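Local coordinates for succinoglycan biosynthesis protein (Bacillus cereus ATCC 14579, PDB 3B55), which binds calcium and is probably an erythromycin esterase-like hydrolase whose physiological substrate is not established, at residues I173-Y187 / E251-F265. The protein carries 1 engineered substitution. Numbering follows the deposited sequence.
Sequences IQSVNENVYNNIIEY and EFAWIKQNARIIEQF
Tyr187 lies with one ring face against Ile255 in a CH-pi contact: CG1 of Ile255 stands 3.7 Å from the centroid of the Tyr187 ring, over the face and displaced toward the rim. With CG anti to the backbone N, the tyrosine reaches along helix 250-268 until its OH touches CB of Phe252, and that hydroxyl is hydrogen-bonded to the carbonyl of Leu245. CE2 of Tyr187 in turn meets the edge of the Phe252 ring. Aliphatic packing fills the middle. Ile184 is a knob in the hole formed by Ile255, Asn258, Ala259 and Ile262; its CD1 comes 3.8 Å from CD1 of Ile262. The same Ile262 methyl also lies 3.5 Å from CE1 of Tyr181, whose OH, beside CG2 of Ile262, shares a hydrogen bond with Thr210 OG1. The axes of 178-187 and 251-265 come within 9.2 Å, their directions 137° apart, a roughly antiparallel pairing. Both segments lie in the helical part of the fold inserted between strands 167-172 and 301-306 of the main sheet. At the other end the chain leaving edge strand 167-172 crosses Phe265. CG2 of Val176 presses on CB of Phe265 at 3.4 Å, while the carbonyl O of Ile173 lies in the plane of the Phe265 ring, 3.3 Å from CD2 at its edge. CG2 of Ile173 and CG2 of Val176 both rest on CG2 of Ile261. Polar contact is sparse: Asn183 ND2 gives a weak hydrogen bond to Asn258 OD1 (3.4 Å, 161° at the hydrogen). The two amide planes stand 78° apart. Gln174, on the connection before helix 178-192, brings its side chain about 7 Å from the calcium ion bound by His85 and Glu113.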
ATOM      1  N   ILE A 173       6.448   7.251   3.675  1.00 16.36           N
ATOM      2  CA  ILE A 173       7.185   8.415   4.166  1.00 17.49           C
ATOM      3  C   ILE A 173       8.581   8.590   3.560  1.00 19.56           C
ATOM      4  O   ILE A 173       9.554   8.773   4.292  1.00 18.57           O
ATOM      5  CB  ILE A 173       7.372   8.326   5.689  1.00 19.06           C
ATOM      6  CG1 ILE A 173       8.008   6.979   6.040  1.00 14.89           C
ATOM      7  CG2 ILE A 173       6.044   8.501   6.395  1.00 18.39           C
ATOM      8  CD1 ILE A 173       8.438   6.855   7.485  1.00 22.08           C
ATOM      9  N   GLN A 174       8.692   8.546   2.240  1.00 18.19           N
ATOM     10  CA  GLN A 174       9.990   8.709   1.610  1.00 20.86           C
ATOM     11  C   GLN A 174      10.358  10.191   1.614  1.00 19.60           C
ATOM     12  O   GLN A 174      11.461  10.579   1.221  1.00 17.73           O
ATOM     13  CB  GLN A 174       9.945   8.158   0.185  1.00 21.76           C
ATOM     14  CG  GLN A 174       9.228   6.816   0.095  1.00 36.45           C
ATOM     15  CD  GLN A 174       9.986   5.787  -0.722  1.00 49.66           C
ATOM     16  OE1 GLN A 174      11.090   5.380  -0.358  1.00 53.11           O
ATOM     17  NE2 GLN A 174       9.393   5.360  -1.832  1.00 52.64           N
ATOM     18  N   SER A 175       9.420  11.014   2.074  1.00 18.90           N
ATOM     19  CA  SER A 175       9.617  12.454   2.146  1.00 17.46           C
ATOM     20  C   SER A 175       8.480  13.130   2.917  1.00 17.27           C
ATOM     21  O   SER A 175       7.431  12.538   3.162  1.00 16.43           O
ATOM     22  CB  SER A 175       9.690  13.051   0.738  1.00 19.60           C
ATOM     23  OG  SER A 175       8.433  12.963   0.090  1.00 16.40           O
ATOM     24  N   VAL A 176       8.711  14.377   3.304  1.00 18.32           N
ATOM     25  CA  VAL A 176       7.732  15.174   4.032  1.00 18.28           C
ATOM     26  C   VAL A 176       7.781  16.557   3.406  1.00 18.56           C
ATOM     27  O   VAL A 176       8.497  17.445   3.886  1.00 18.30           O
ATOM     28  CB  VAL A 176       8.097  15.305   5.516  1.00 17.47           C
ATOM     29  CG1 VAL A 176       7.078  16.189   6.216  1.00 18.67           C
ATOM     30  CG2 VAL A 176       8.159  13.927   6.160  1.00 17.58           C
ATOM     31  N   ASN A 177       7.026  16.740   2.331  1.00 14.74           N
ATOM     32  CA  ASN A 177       7.024  18.020   1.641  1.00 19.54           C
ATOM     33  C   ASN A 177       6.400  19.136   2.467  1.00 17.21           C
ATOM     34  O   ASN A 177       5.859  18.910   3.544  1.00 18.61           O
ATOM     35  CB  ASN A 177       6.329  17.883   0.285  1.00 18.70           C
ATOM     36  CG  ASN A 177       6.956  16.787  -0.575  1.00 28.65           C
ATOM     37  OD1 ASN A 177       8.167  16.549  -0.507  1.00 30.81           O
ATOM     38  ND2 ASN A 177       6.142  16.125  -1.392  1.00 30.37           N
ATOM     39  N   GLU A 178       6.477  20.346   1.937  1.00 21.10           N
ATOM     40  CA  GLU A 178       5.972  21.530   2.608  1.00 21.81           C
ATOM     41  C   GLU A 178       4.463  21.570   2.888  1.00 21.56           C
ATOM     42  O   GLU A 178       4.037  22.197   3.862  1.00 20.02           O
ATOM     43  CB  GLU A 178       6.409  22.763   1.808  1.00 24.28           C
ATOM     44  CG  GLU A 178       6.430  24.059   2.588  1.00 33.76           C
ATOM     45  CD  GLU A 178       7.226  25.142   1.875  1.00 43.99           C
ATOM     46  OE1 GLU A 178       7.246  26.295   2.364  1.00 42.60           O
ATOM     47  OE2 GLU A 178       7.838  24.833   0.826  1.00 38.91           O
ATOM     48  N   ASN A 179       3.648  20.909   2.070  1.00 18.06           N
ATOM     49  CA  ASN A 179       2.207  20.938   2.317  1.00 19.27           C
ATOM     50  C   ASN A 179       1.839  20.369   3.682  1.00 18.87           C
ATOM     51  O   ASN A 179       0.882  20.817   4.309  1.00 21.57           O
ATOM     52  CB  ASN A 179       1.431  20.206   1.209  1.00 22.19           C
ATOM     53  CG  ASN A 179       2.002  18.831   0.886  1.00 24.82           C
ATOM     54  OD1 ASN A 179       3.026  18.414   1.440  1.00 29.31           O
ATOM     55  ND2 ASN A 179       1.332  18.115  -0.010  1.00 24.58           N
ATOM     56  N   VAL A 180       2.602  19.389   4.151  1.00 17.63           N
ATOM     57  CA  VAL A 180       2.333  18.800   5.458  1.00 15.43           C
ATOM     58  C   VAL A 180       2.592  19.846   6.539  1.00 14.73           C
ATOM     59  O   VAL A 180       1.810  19.994   7.474  1.00 16.59           O
ATOM     60  CB  VAL A 180       3.236  17.571   5.713  1.00 15.18           C
ATOM     61  CG1 VAL A 180       3.194  17.182   7.188  1.00  8.18           C
ATOM     62  CG2 VAL A 180       2.774  16.410   4.848  1.00 15.67           C
ATOM     63  N   TYR A 181       3.703  20.565   6.400  1.00 15.48           N
ATOM     64  CA  TYR A 181       4.085  21.605   7.347  1.00 18.71           C
ATOM     65  C   TYR A 181       3.078  22.754   7.343  1.00 20.26           C
ATOM     66  O   TYR A 181       2.747  23.288   8.404  1.00 22.29           O
ATOM     67  CB  TYR A 181       5.481  22.136   7.013  1.00 15.34           C
ATOM     68  CG  TYR A 181       6.575  21.126   7.266  1.00 14.32           C
ATOM     69  CD1 TYR A 181       7.001  20.840   8.566  1.00 16.66           C
ATOM     70  CD2 TYR A 181       7.174  20.439   6.211  1.00 12.88           C
ATOM     71  CE1 TYR A 181       7.998  19.895   8.808  1.00 12.93           C
ATOM     72  CE2 TYR A 181       8.170  19.494   6.441  1.00 10.74           C
ATOM     73  CZ  TYR A 181       8.577  19.228   7.741  1.00 12.11           C
ATOM     74  OH  TYR A 181       9.565  18.299   7.976  1.00 12.73           O
ATOM     75  N   ASN A 182       2.595  23.133   6.159  1.00 21.42           N
ATOM     76  CA  ASN A 182       1.622  24.216   6.061  1.00 21.51           C
ATOM     77  C   ASN A 182       0.289  23.853   6.701  1.00 21.02           C
ATOM     78  O   ASN A 182      -0.452  24.741   7.119  1.00 25.48           O
ATOM     79  CB  ASN A 182       1.394  24.633   4.606  1.00 22.64           C
ATOM     80  CG  ASN A 182       2.608  25.308   3.997  1.00 25.11           C
ATOM     81  OD1 ASN A 182       3.321  26.052   4.667  1.00 31.06           O
ATOM     82  ND2 ASN A 182       2.836  25.066   2.712  1.00 34.48           N
ATOM     83  N   ASN A 183      -0.035  22.565   6.770  1.00 20.52           N
ATOM     84  CA  ASN A 183      -1.289  22.158   7.410  1.00 21.17           C
ATOM     85  C   ASN A 183      -1.204  22.446   8.903  1.00 22.94           C
ATOM     86  O   ASN A 183      -2.161  22.924   9.514  1.00 26.79           O
ATOM     87  CB  ASN A 183      -1.565  20.663   7.206  1.00 17.21           C
ATOM     88  CG  ASN A 183      -2.088  20.349   5.819  1.00 23.36           C
ATOM     89  OD1 ASN A 183      -2.722  21.191   5.177  1.00 16.45           O
ATOM     90  ND2 ASN A 183      -1.847  19.125   5.355  1.00 21.02           N
ATOM     91  N   ILE A 184      -0.049  22.145   9.487  1.00 23.11           N
ATOM     92  CA  ILE A 184       0.175  22.379  10.907  1.00 20.73           C
ATOM     93  C   ILE A 184       0.244  23.881  11.171  1.00 21.75           C
ATOM     94  O   ILE A 184      -0.366  24.383  12.113  1.00 20.89           O
ATOM     95  CB  ILE A 184       1.492  21.718  11.377  1.00 22.93           C
ATOM     96  CG1 ILE A 184       1.405  20.201  11.178  1.00 23.22           C
ATOM     97  CG2 ILE A 184       1.764  22.062  12.846  1.00 14.90           C
ATOM     98  CD1 ILE A 184       2.720  19.481  11.420  1.00 15.52           C
ATOM     99  N   ILE A 185       0.996  24.590  10.338  1.00 23.48           N
ATOM    100  CA  ILE A 185       1.138  26.039  10.469  1.00 26.05           C
ATOM    101  C   ILE A 185      -0.232  26.726  10.404  1.00 28.93           C
ATOM    102  O   ILE A 185      -0.578  27.544  11.264  1.00 30.35           O
ATOM    103  CB  ILE A 185       2.038  26.611   9.334  1.00 25.50           C
ATOM    104  CG1 ILE A 185       3.509  26.272   9.601  1.00 27.80           C
ATOM    105  CG2 ILE A 185       1.856  28.119   9.216  1.00 26.50           C
ATOM    106  CD1 ILE A 185       4.081  26.917  10.860  1.00 26.14           C
ATOM    107  N   GLU A 186      -1.009  26.379   9.384  1.00 28.65           N
ATOM    108  CA  GLU A 186      -2.328  26.964   9.178  1.00 31.79           C
ATOM    109  C   GLU A 186      -3.327  26.725  10.300  1.00 31.80           C
ATOM    110  O   GLU A 186      -4.105  27.617  10.644  1.00 34.08           O
ATOM    111  CB  GLU A 186      -2.918  26.468   7.853  1.00 31.72           C
ATOM    112  CG  GLU A 186      -2.281  27.101   6.634  1.00 39.63           C
ATOM    113  CD  GLU A 186      -2.369  28.616   6.677  1.00 56.00           C
ATOM    114  OE1 GLU A 186      -3.502  29.137   6.803  1.00 53.00           O
ATOM    115  OE2 GLU A 186      -1.313  29.285   6.587  1.00 54.35           O
ATOM    116  N   TYR A 187      -3.305  25.528  10.876  1.00 32.50           N
ATOM    117  CA  TYR A 187      -4.234  25.183  11.947  1.00 31.24           C
ATOM    118  C   TYR A 187      -3.922  25.888  13.270  1.00 30.16           C
ATOM    119  O   TYR A 187      -4.826  26.178  14.051  1.00 30.94           O
ATOM    120  CB  TYR A 187      -4.233  23.672  12.173  1.00 29.89           C
ATOM    121  CG  TYR A 187      -5.285  23.190  13.144  1.00 28.46           C
ATOM    122  CD1 TYR A 187      -6.584  22.904  12.716  1.00 25.53           C
ATOM    123  CD2 TYR A 187      -4.983  23.021  14.494  1.00 23.74           C
ATOM    124  CE1 TYR A 187      -7.554  22.457  13.615  1.00 20.65           C
ATOM    125  CE2 TYR A 187      -5.940  22.576  15.398  1.00 21.59           C
ATOM    126  CZ  TYR A 187      -7.224  22.295  14.953  1.00 22.27           C
ATOM    127  OH  TYR A 187      -8.165  21.847  15.849  1.00 27.81           O
ATOM    128  N   GLU A 251     -10.526  17.440  13.166  1.00 36.03           N
ATOM    129  CA  GLU A 251      -9.530  18.193  12.414  1.00 34.68           C
ATOM    130  C   GLU A 251      -8.227  18.218  13.202  1.00 33.30           C
ATOM    131  O   GLU A 251      -7.143  18.235  12.619  1.00 33.87           O
ATOM    132  CB  GLU A 251      -9.993  19.626  12.156  1.00 37.31           C
ATOM    133  CG  GLU A 251     -11.330  19.739  11.453  1.00 50.54           C
ATOM    134  CD  GLU A 251     -11.639  21.160  11.016  1.00 65.03           C
ATOM    135  OE1 GLU A 251     -11.295  22.104  11.760  1.00 69.67           O
ATOM    136  OE2 GLU A 251     -12.235  21.331   9.929  1.00 71.62           O
ATOM    137  N   PHE A 252      -8.322  18.234  14.528  1.00 30.31           N
ATOM    138  CA  PHE A 252      -7.115  18.230  15.339  1.00 27.66           C
ATOM    139  C   PHE A 252      -6.467  16.860  15.200  1.00 25.64           C
ATOM    140  O   PHE A 252      -5.250  16.715  15.328  1.00 26.52           O
ATOM    141  CB  PHE A 252      -7.440  18.509  16.805  1.00 25.67           C
ATOM    142  CG  PHE A 252      -6.254  18.371  17.722  1.00 30.43           C
ATOM    143  CD1 PHE A 252      -5.989  17.162  18.366  1.00 27.24           C
ATOM    144  CD2 PHE A 252      -5.379  19.442  17.918  1.00 24.81           C
ATOM    145  CE1 PHE A 252      -4.870  17.024  19.192  1.00 24.57           C
ATOM    146  CE2 PHE A 252      -4.260  19.312  18.740  1.00 21.12           C
ATOM    147  CZ  PHE A 252      -4.004  18.102  19.375  1.00 18.87           C
ATOM    148  N   ALA A 253      -7.293  15.852  14.937  1.00 25.94           N
ATOM    149  CA  ALA A 253      -6.791  14.496  14.760  1.00 25.08           C
ATOM    150  C   ALA A 253      -5.889  14.487  13.534  1.00 24.72           C
ATOM    151  O   ALA A 253      -4.794  13.912  13.559  1.00 25.00           O
ATOM    152  CB  ALA A 253      -7.955  13.522  14.576  1.00 22.65           C
ATOM    153  N   TRP A 254      -6.349  15.132  12.467  1.00 22.07           N
ATOM    154  CA  TRP A 254      -5.574  15.211  11.238  1.00 22.45           C
ATOM    155  C   TRP A 254      -4.233  15.889  11.482  1.00 20.76           C
ATOM    156  O   TRP A 254      -3.185  15.382  11.082  1.00 20.08           O
ATOM    157  CB  TRP A 254      -6.319  16.006  10.158  1.00 27.85           C
ATOM    158  CG  TRP A 254      -7.216  15.188   9.274  1.00 34.40           C
ATOM    159  CD1 TRP A 254      -8.576  15.071   9.363  1.00 34.25           C
ATOM    160  CD2 TRP A 254      -6.815  14.380   8.163  1.00 36.45           C
ATOM    161  NE1 TRP A 254      -9.045  14.240   8.373  1.00 32.90           N
ATOM    162  CE2 TRP A 254      -7.985  13.800   7.622  1.00 36.22           C
ATOM    163  CE3 TRP A 254      -5.579  14.086   7.571  1.00 33.24           C
ATOM    164  CZ2 TRP A 254      -7.957  12.945   6.513  1.00 34.26           C
ATOM    165  CZ3 TRP A 254      -5.549  13.237   6.469  1.00 33.09           C
ATOM    166  CH2 TRP A 254      -6.734  12.676   5.953  1.00 34.44           C
ATOM    167  N   ILE A 255      -4.275  17.046  12.133  1.00 17.65           N
ATOM    168  CA  ILE A 255      -3.066  17.815  12.414  1.00 15.51           C
ATOM    169  C   ILE A 255      -2.046  16.976  13.167  1.00 16.83           C
ATOM    170  O   ILE A 255      -0.879  16.916  12.789  1.00 17.77           O
ATOM    171  CB  ILE A 255      -3.407  19.077  13.231  1.00 13.58           C
ATOM    172  CG1 ILE A 255      -4.429  19.921  12.459  1.00 16.62           C
ATOM    173  CG2 ILE A 255      -2.148  19.866  13.531  1.00 15.67           C
ATOM    174  CD1 ILE A 255      -4.013  20.267  11.033  1.00 16.10           C
ATOM    175  N   LYS A 256      -2.507  16.318  14.223  1.00 15.82           N
ATOM    176  CA  LYS A 256      -1.661  15.470  15.047  1.00 15.65           C
ATOM    177  C   LYS A 256      -0.954  14.396  14.211  1.00 15.83           C
ATOM    178  O   LYS A 256       0.229  14.115  14.411  1.00 13.90           O
ATOM    179  CB  LYS A 256      -2.517  14.817  16.133  1.00 16.04           C
ATOM    180  CG  LYS A 256      -1.743  14.057  17.171  1.00 24.36           C
ATOM    181  CD  LYS A 256      -2.626  13.713  18.354  1.00 39.66           C
ATOM    182  CE  LYS A 256      -1.838  12.936  19.384  1.00 41.65           C
ATOM    183  NZ  LYS A 256      -0.565  13.648  19.675  1.00 45.64           N
ATOM    184  N   GLN A 257      -1.680  13.812  13.260  1.00 17.61           N
ATOM    185  CA  GLN A 257      -1.126  12.774  12.404  1.00 18.01           C
ATOM    186  C   GLN A 257      -0.088  13.356  11.453  1.00 16.91           C
ATOM    187  O   GLN A 257       0.947  12.730  11.197  1.00 17.46           O
ATOM    188  CB  GLN A 257      -2.235  12.088  11.608  1.00 16.68           C
ATOM    189  CG  GLN A 257      -1.727  10.962  10.728  1.00 24.33           C
ATOM    190  CD  GLN A 257      -1.010   9.871  11.509  1.00 21.15           C
ATOM    191  OE1 GLN A 257      -0.431   8.959  10.920  1.00 35.67           O
ATOM    192  NE2 GLN A 257      -1.045   9.959  12.835  1.00 22.05           N
ATOM    193  N   ASN A 258      -0.368  14.548  10.931  1.00 17.16           N
ATOM    194  CA  ASN A 258       0.561  15.228  10.035  1.00 18.49           C
ATOM    195  C   ASN A 258       1.888  15.423  10.768  1.00 15.97           C
ATOM    196  O   ASN A 258       2.957  15.283  10.175  1.00 20.08           O
ATOM    197  CB  ASN A 258      -0.001  16.590   9.620  1.00 16.76           C
ATOM    198  CG  ASN A 258      -1.072  16.479   8.546  1.00 24.36           C
ATOM    199  OD1 ASN A 258      -0.775  16.539   7.353  1.00 21.67           O
ATOM    200  ND2 ASN A 258      -2.319  16.302   8.965  1.00 18.95           N
ATOM    201  N   ALA A 259       1.818  15.747  12.059  1.00 16.21           N
ATOM    202  CA  ALA A 259       3.029  15.943  12.858  1.00 14.23           C
ATOM    203  C   ALA A 259       3.687  14.581  13.065  1.00 11.29           C
ATOM    204  O   ALA A 259       4.914  14.454  13.069  1.00 10.29           O
ATOM    205  CB  ALA A 259       2.684  16.566  14.208  1.00 12.29           C
ATOM    206  N   ARG A 260       2.855  13.563  13.239  1.00 12.13           N
ATOM    207  CA  ARG A 260       3.338  12.204  13.435  1.00 12.49           C
ATOM    208  C   ARG A 260       4.176  11.760  12.232  1.00 11.95           C
ATOM    209  O   ARG A 260       5.125  10.996  12.370  1.00 11.52           O
ATOM    210  CB  ARG A 260       2.158  11.254  13.604  1.00 17.12           C
ATOM    211  CG  ARG A 260       2.568   9.886  14.073  1.00 26.17           C
ATOM    212  CD  ARG A 260       2.910   9.915  15.551  1.00 31.78           C
ATOM    213  NE  ARG A 260       3.567   8.683  15.977  1.00 41.46           N
ATOM    214  CZ  ARG A 260       4.863   8.437  15.819  1.00 37.37           C
ATOM    215  NH1 ARG A 260       5.646   9.340  15.247  1.00 39.63           N
ATOM    216  NH2 ARG A 260       5.375   7.285  16.226  1.00 38.70           N
ATOM    217  N   ILE A 261       3.814  12.236  11.046  1.00 11.32           N
ATOM    218  CA  ILE A 261       4.543  11.876   9.835  1.00 10.34           C
ATOM    219  C   ILE A 261       5.985  12.391   9.887  1.00  9.79           C
ATOM    220  O   ILE A 261       6.906  11.704   9.452  1.00 10.32           O
ATOM    221  CB  ILE A 261       3.842  12.437   8.580  1.00  7.41           C
ATOM    222  CG1 ILE A 261       2.474  11.768   8.407  1.00  8.36           C
ATOM    223  CG2 ILE A 261       4.711  12.217   7.352  1.00 14.03           C
ATOM    224  CD1 ILE A 261       2.534  10.273   8.116  1.00  3.85           C
ATOM    225  N   ILE A 262       6.167  13.600  10.414  1.00  8.37           N
ATOM    226  CA  ILE A 262       7.487  14.207  10.531  1.00  9.37           C
ATOM    227  C   ILE A 262       8.370  13.378  11.464  1.00  9.26           C
ATOM    228  O   ILE A 262       9.566  13.205  11.203  1.00 12.81           O
ATOM    229  CB  ILE A 262       7.390  15.648  11.080  1.00 10.88           C
ATOM    230  CG1 ILE A 262       6.383  16.452  10.255  1.00 10.05           C
ATOM    231  CG2 ILE A 262       8.760  16.314  11.029  1.00  6.24           C
ATOM    232  CD1 ILE A 262       6.063  17.817  10.822  1.00 14.26           C
ATOM    233  N   GLU A 263       7.794  12.876  12.556  1.00 12.42           N
ATOM    234  CA  GLU A 263       8.552  12.042  13.486  1.00 11.97           C
ATOM    235  C   GLU A 263       8.904  10.713  12.822  1.00 11.01           C
ATOM    236  O   GLU A 263      10.005  10.185  13.011  1.00 10.08           O
ATOM    237  CB  GLU A 263       7.744  11.745  14.743  1.00 12.42           C
ATOM    238  CG  GLU A 263       7.536  12.920  15.685  1.00 19.82           C
ATOM    239  CD  GLU A 263       6.811  12.498  16.950  1.00 26.17           C
ATOM    240  OE1 GLU A 263       7.456  11.906  17.844  1.00 24.68           O
ATOM    241  OE2 GLU A 263       5.589  12.741  17.034  1.00 22.28           O
ATOM    242  N   GLN A 264       7.958  10.170  12.056  1.00  9.00           N
ATOM    243  CA  GLN A 264       8.184   8.902  11.375  1.00 11.34           C
ATOM    244  C   GLN A 264       9.345   9.034  10.402  1.00 13.96           C
ATOM    245  O   GLN A 264      10.214   8.161  10.326  1.00 10.96           O
ATOM    246  CB  GLN A 264       6.930   8.462  10.617  1.00 10.01           C
ATOM    247  CG  GLN A 264       5.779   7.990  11.506  1.00  8.43           C
ATOM    248  CD  GLN A 264       4.533   7.685  10.704  1.00 10.04           C
ATOM    249  OE1 GLN A 264       4.507   7.878   9.489  1.00  7.15           O
ATOM    250  NE2 GLN A 264       3.489   7.230  11.377  1.00 11.34           N
ATOM    251  N   PHE A 265       9.357  10.139   9.664  1.00 10.43           N
ATOM    252  CA  PHE A 265      10.413  10.372   8.700  1.00 10.49           C
ATOM    253  C   PHE A 265      11.769  10.586   9.371  1.00 11.05           C
ATOM    254  O   PHE A 265      12.747   9.940   9.008  1.00 12.96           O
ATOM    255  CB  PHE A 265      10.054  11.569   7.806  1.00 11.32           C
ATOM    256  CG  PHE A 265      11.137  11.945   6.834  1.00 13.93           C
ATOM    257  CD1 PHE A 265      12.149  12.835   7.196  1.00 15.88           C
ATOM    258  CD2 PHE A 265      11.180  11.365   5.569  1.00 15.50           C
ATOM    259  CE1 PHE A 265      13.186  13.138   6.310  1.00  8.13           C
ATOM    260  CE2 PHE A 265      12.216  11.662   4.678  1.00 13.33           C
ATOM    261  CZ  PHE A 265      13.219  12.551   5.053  1.00  7.46           C
TER